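Local coordinates for Non-structural protein 3 (Porcine deltacoronavirus, PDB 6LN0) that probably acts as a papain-like cysteine protease on viral polyproteins, alongside a macro domain thought to bind ADP-ribose, within a multidomain coronavirus replication protein, at residues A[330-333]-A[334-337]; A[267-270]-A[271-274]. All blocks are in the same frame, centred on the assembly; numbering follows the deposited sequence.

Contact 1: residues A[330-333]-A[334-337]; sequences ATTA and CCNT. With ZN (zinc ion), chain B.
At the zinc-binding fingertip of the papain-like protease region, the turn that joins strand 327-332 to strand 338-346 wraps round one threonine hydroxyl and brings two adjacent cysteines to the metal. SG of C334 and SG of C335 each lie 2.3 Å from the zinc ion, and C360 and C363 complete the four-sulfur site. Inside the turn, OG1 of T332 takes the backbone N-H of T337 at 3.0 Å in a nearly straight bond (165°). A weaker bond runs from N of C335 to OG1 of T332 at 3.4 Å. With chi1 at 56°, this hydroxyl sits between its own N and carbonyl carbon, facing the returning chain. CB of T332 lies 3.6 Å from SG of C334, and OG1 of T332 lies 3.5 Å from SG of C335, so the threonine touches both sulfurs as a second-shell residue. Behind it the backbone closes the turn: N of T332 donates to O of T337 at 2.9 Å, and N of N336 makes a weak bond to O of T332. N336 itself has positive phi, 51°, where the chain turns back. A beta-hairpin turn carrying one cysteine pair, with the second pair at the turn of the neighbouring hairpin, 358-360 and 365-371, is typical of the zinc fingers of coronavirus papain-like proteases.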
ATOM      1  N   ALA A 330     -20.309  -9.034 -40.958  1.00 37.91           N
ATOM      2  CA  ALA A 330     -20.853 -10.152 -41.730  1.00 39.59           C
ATOM      3  C   ALA A 330     -22.377 -10.056 -41.829  1.00 39.61           C
ATOM      4  O   ALA A 330     -23.007  -9.187 -41.227  1.00 39.22           O
ATOM      5  CB  ALA A 330     -20.444 -11.491 -41.112  1.00 34.58           C
ATOM      6  N   THR A 331     -22.964 -10.971 -42.604  1.00 36.19           N
ATOM      7  CA  THR A 331     -24.409 -11.130 -42.700  1.00 37.24           C
ATOM      8  C   THR A 331     -24.803 -12.531 -42.247  1.00 39.55           C
ATOM      9  O   THR A 331     -24.069 -13.516 -42.467  1.00 36.32           O
ATOM     10  CB  THR A 331     -24.932 -10.895 -44.136  1.00 36.37           C
ATOM     11  OG1 THR A 331     -24.100 -11.588 -45.071  1.00 42.95           O
ATOM     12  CG2 THR A 331     -24.948  -9.404 -44.488  1.00 38.53           C
ATOM     13  N   THR A 332     -25.963 -12.629 -41.614  1.00 35.09           N
ATOM     14  CA  THR A 332     -26.382 -13.937 -41.135  1.00 39.35           C
ATOM     15  C   THR A 332     -26.878 -14.801 -42.294  1.00 42.04           C
ATOM     16  O   THR A 332     -27.318 -14.303 -43.332  1.00 45.13           O
ATOM     17  CB  THR A 332     -27.470 -13.793 -40.066  1.00 44.30           C
ATOM     18  OG1 THR A 332     -28.569 -13.031 -40.575  1.00 40.39           O
ATOM     19  CG2 THR A 332     -26.924 -13.084 -38.830  1.00 37.11           C
ATOM     20  N   ALA A 333     -26.764 -16.110 -42.125  1.00 45.17           N
ATOM     21  CA  ALA A 333     -27.342 -17.032 -43.094  1.00 38.87           C
ATOM     22  C   ALA A 333     -28.846 -17.164 -42.902  1.00 45.90           C
ATOM     23  O   ALA A 333     -29.580 -17.374 -43.872  1.00 52.24           O
ATOM     24  CB  ALA A 333     -26.674 -18.398 -42.989  1.00 36.29           C
ATOM     25  N   CYS A 334     -29.330 -16.982 -41.681  1.00 47.82           N
ATOM     26  CA  CYS A 334     -30.753 -17.157 -41.419  1.00 51.69           C
ATOM     27  C   CYS A 334     -31.587 -16.030 -42.030  1.00 49.79           C
ATOM     28  O   CYS A 334     -32.615 -16.293 -42.663  1.00 62.18           O
ATOM     29  CB  CYS A 334     -30.997 -17.244 -39.918  1.00 54.76           C
ATOM     30  SG  CYS A 334     -30.125 -15.974 -39.020  1.00 46.91           S
ATOM     31  N   CYS A 335     -31.179 -14.765 -41.874  1.00 47.64           N
ATOM     32  CA  CYS A 335     -32.012 -13.687 -42.394  1.00 45.06           C
ATOM     33  C   CYS A 335     -31.244 -12.584 -43.114  1.00 45.20           C
ATOM     34  O   CYS A 335     -31.839 -11.543 -43.408  1.00 47.29           O
ATOM     35  CB  CYS A 335     -32.828 -13.062 -41.246  1.00 44.18           C
ATOM     36  SG  CYS A 335     -31.909 -12.571 -39.775  1.00 46.35           S
ATOM     37  N   ASN A 336     -29.964 -12.775 -43.433  1.00 45.72           N
ATOM     38  CA  ASN A 336     -29.146 -11.742 -44.094  1.00 45.88           C
ATOM     39  C   ASN A 336     -29.224 -10.384 -43.384  1.00 45.07           C
ATOM     40  O   ASN A 336     -29.432  -9.325 -43.996  1.00 45.72           O
ATOM     41  CB  ASN A 336     -29.528 -11.639 -45.564  1.00 44.22           C
ATOM     42  CG  ASN A 336     -29.343 -12.965 -46.267  1.00 54.68           C
ATOM     43  OD1 ASN A 336     -30.286 -13.756 -46.381  1.00 57.01           O
ATOM     44  ND2 ASN A 336     -28.108 -13.256 -46.678  1.00 53.72           N
ATOM     45  N   THR A 337     -29.062 -10.425 -42.066  1.00 39.86           N
ATOM     46  CA  THR A 337     -28.865  -9.209 -41.289  1.00 43.21           C
ATOM     47  C   THR A 337     -27.372  -8.901 -41.205  1.00 37.96           C
ATOM     48  O   THR A 337     -26.556  -9.803 -41.015  1.00 38.61           O
ATOM     49  CB  THR A 337     -29.487  -9.380 -39.913  1.00 46.49           C
ATOM     50  OG1 THR A 337     -30.908  -9.485 -40.073  1.00 48.11           O
ATOM     51  CG2 THR A 337     -29.156  -8.180 -38.994  1.00 47.09           C
TER
HETATM   52 ZN    ZN B 501     -31.621 -14.382 -38.435  1.00 48.75          ZN

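Contact 2: residues A[267-270]-A[271-274]; sequences NLFQ and NTAY
T272 meets carbonyls near the C-terminal end of helix 260-270 with every atom of its side chain, and it illustrates how a threonine can tie a helix to the loop that follows. CB of T272 lies 3.6 Å from O of F269. From there the side chain forks. The methyl CG2 of T272, anti to its own carbonyl carbon, rests against O of L268 at 3.3 Å. The hydroxyl OG1 of T272 gives its hydrogen to O of F269 at 3.0 Å, in the carbonyl plane and on a lone pair. The backbone N of T272 reaches O of F269 at 2.9 Å but from above that plane, 57° out of it, which means that two donors grip this oxygen from different directions. OG1 of T272 also accepts the backbone N-H of Y274, with N of Y274 at 3.3 Å, in an almost straight line (172°), forming an ST turn that carries the chain away from the helix. One residue earlier, N of N271 donates to O of L268 at 2.9 Å and only weakly to O of N267.

The F269 ring lies beside this, with OG1 of T272 over one face, toward its rim. CE2 of F269 meets CB of Y274 at 3.8 Å and lies near the plane of the Y274 ring, at its edge. I317 and L320 of helix 313-322 pack on F269, and its ring stacks with F276. By donating one way and accepting the other, the single hydroxyl shares the F269 carbonyl with the backbone N of T272 and probably helps to set the course of the loop that holds Y274 against F269.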
ATOM      1  N   ASN A 267      -0.497 -19.792 -27.957  1.00 45.41           N
ATOM      2  CA  ASN A 267      -0.138 -20.462 -29.199  1.00 51.33           C
ATOM      3  C   ASN A 267      -1.254 -20.373 -30.236  1.00 47.72           C
ATOM      4  O   ASN A 267      -0.977 -20.152 -31.416  1.00 48.42           O
ATOM      5  CB  ASN A 267       0.256 -21.907 -28.922  1.00 51.12           C
ATOM      6  CG  ASN A 267       1.608 -21.993 -28.241  1.00 56.18           C
ATOM      7  OD1 ASN A 267       2.400 -21.028 -28.284  1.00 55.38           O
ATOM      8  ND2 ASN A 267       1.876 -23.120 -27.586  1.00 48.77           N
ATOM      9  N   LEU A 268      -2.514 -20.533 -29.824  1.00 46.51           N
ATOM     10  CA  LEU A 268      -3.627 -20.174 -30.700  1.00 47.07           C
ATOM     11  C   LEU A 268      -3.479 -18.744 -31.208  1.00 46.02           C
ATOM     12  O   LEU A 268      -3.594 -18.481 -32.410  1.00 45.39           O
ATOM     13  CB  LEU A 268      -4.953 -20.337 -29.961  1.00 42.97           C
ATOM     14  CG  LEU A 268      -6.220 -20.054 -30.746  1.00 43.55           C
ATOM     15  CD1 LEU A 268      -6.357 -21.007 -31.920  1.00 40.15           C
ATOM     16  CD2 LEU A 268      -7.413 -20.186 -29.812  1.00 38.02           C
ATOM     17  N   PHE A 269      -3.201 -17.804 -30.297  1.00 44.99           N
ATOM     18  CA  PHE A 269      -3.143 -16.403 -30.694  1.00 45.31           C
ATOM     19  C   PHE A 269      -2.075 -16.192 -31.757  1.00 46.87           C
ATOM     20  O   PHE A 269      -2.300 -15.481 -32.742  1.00 47.20           O
ATOM     21  CB  PHE A 269      -2.885 -15.484 -29.484  1.00 42.72           C
ATOM     22  CG  PHE A 269      -2.847 -14.034 -29.857  1.00 42.43           C
ATOM     23  CD1 PHE A 269      -1.663 -13.436 -30.257  1.00 43.66           C
ATOM     24  CD2 PHE A 269      -4.012 -13.294 -29.907  1.00 42.05           C
ATOM     25  CE1 PHE A 269      -1.643 -12.122 -30.669  1.00 44.01           C
ATOM     26  CE2 PHE A 269      -3.997 -11.974 -30.322  1.00 44.01           C
ATOM     27  CZ  PHE A 269      -2.811 -11.384 -30.684  1.00 46.10           C
ATOM     28  N   GLN A 270      -0.911 -16.815 -31.578  1.00 48.07           N
ATOM     29  CA  GLN A 270       0.159 -16.687 -32.558  1.00 50.55           C
ATOM     30  C   GLN A 270      -0.263 -17.159 -33.945  1.00 53.34           C
ATOM     31  O   GLN A 270       0.312 -16.698 -34.937  1.00 53.33           O
ATOM     32  CB  GLN A 270       1.394 -17.458 -32.081  1.00 48.06           C
ATOM     33  CG  GLN A 270       2.120 -16.789 -30.913  1.00 45.79           C
ATOM     34  CD  GLN A 270       3.387 -17.515 -30.515  1.00 50.67           C
ATOM     35  OE1 GLN A 270       4.461 -17.250 -31.059  1.00 54.16           O
ATOM     36  NE2 GLN A 270       3.270 -18.451 -29.568  1.00 52.95           N
ATOM     37  N   ASN A 271      -1.256 -18.049 -34.043  1.00 47.67           N
ATOM     38  CA  ASN A 271      -1.742 -18.510 -35.336  1.00 54.64           C
ATOM     39  C   ASN A 271      -2.944 -17.728 -35.835  1.00 52.70           C
ATOM     40  O   ASN A 271      -3.655 -18.216 -36.718  1.00 52.41           O
ATOM     41  CB  ASN A 271      -2.075 -20.005 -35.289  1.00 55.44           C
ATOM     42  CG  ASN A 271      -0.835 -20.867 -35.448  1.00 58.88           C
ATOM     43  OD1 ASN A 271      -0.375 -21.491 -34.487  1.00 59.49           O
ATOM     44  ND2 ASN A 271      -0.255 -20.861 -36.644  1.00 54.53           N
ATOM     45  N   THR A 272      -3.202 -16.551 -35.284  1.00 46.67           N
ATOM     46  CA  THR A 272      -4.157 -15.626 -35.873  1.00 52.12           C
ATOM     47  C   THR A 272      -3.406 -14.445 -36.474  1.00 55.31           C
ATOM     48  O   THR A 272      -2.176 -14.382 -36.469  1.00 55.76           O
ATOM     49  CB  THR A 272      -5.168 -15.122 -34.852  1.00 48.95           C
ATOM     50  OG1 THR A 272      -4.561 -14.054 -34.130  1.00 45.73           O
ATOM     51  CG2 THR A 272      -5.553 -16.216 -33.898  1.00 51.76           C
ATOM     52  N   ALA A 273      -4.164 -13.489 -36.994  1.00 53.98           N
ATOM     53  CA  ALA A 273      -3.578 -12.352 -37.680  1.00 52.93           C
ATOM     54  C   ALA A 273      -3.729 -11.067 -36.886  1.00 54.90           C
ATOM     55  O   ALA A 273      -3.492  -9.985 -37.430  1.00 57.97           O
ATOM     56  CB  ALA A 273      -4.206 -12.199 -39.064  1.00 58.72           C
ATOM     57  N   TYR A 274      -4.107 -11.160 -35.614  1.00 55.72           N
ATOM     58  CA  TYR A 274      -4.445  -9.994 -34.814  1.00 50.69           C
ATOM     59  C   TYR A 274      -3.184  -9.265 -34.365  1.00 50.85           C
ATOM     60  O   TYR A 274      -2.103  -9.849 -34.285  1.00 56.86           O
ATOM     61  CB  TYR A 274      -5.264 -10.408 -33.591  1.00 49.64           C
ATOM     62  CG  TYR A 274      -6.574 -11.105 -33.896  1.00 46.90           C
ATOM     63  CD1 TYR A 274      -7.413 -10.651 -34.908  1.00 46.15           C
ATOM     64  CD2 TYR A 274      -6.971 -12.214 -33.164  1.00 41.95           C
ATOM     65  CE1 TYR A 274      -8.607 -11.290 -35.177  1.00 49.04           C
ATOM     66  CE2 TYR A 274      -8.151 -12.861 -33.419  1.00 42.55           C
ATOM     67  CZ  TYR A 274      -8.980 -12.398 -34.427  1.00 50.95           C
ATOM     68  OH  TYR A 274     -10.181 -13.040 -34.688  1.00 48.72           O
TER

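Overall arrangement
Both contacts are local changes of chain direction in the papain-like protease region, and in both a threonine hydroxyl organises the backbone, yet their centres stand 27 Å apart and their nearest atoms about 12 Å. Contact 1 lies at the outer end of a beta-hairpin, where residues other than T332 and A330 are partly or fully exposed and a metal joins it to the turn of the neighbouring hairpin. Contact 2 follows a helix whose buried side chains pack on helix 313-322 and strand 416-423. The hydroxyl of contact 1 collects backbone N-H groups; that of contact 2 both gives and accepts. Metal coordination adds to strand pairing in the peripheral turn, whereas the inner one relies more on aromatic and aliphatic packing.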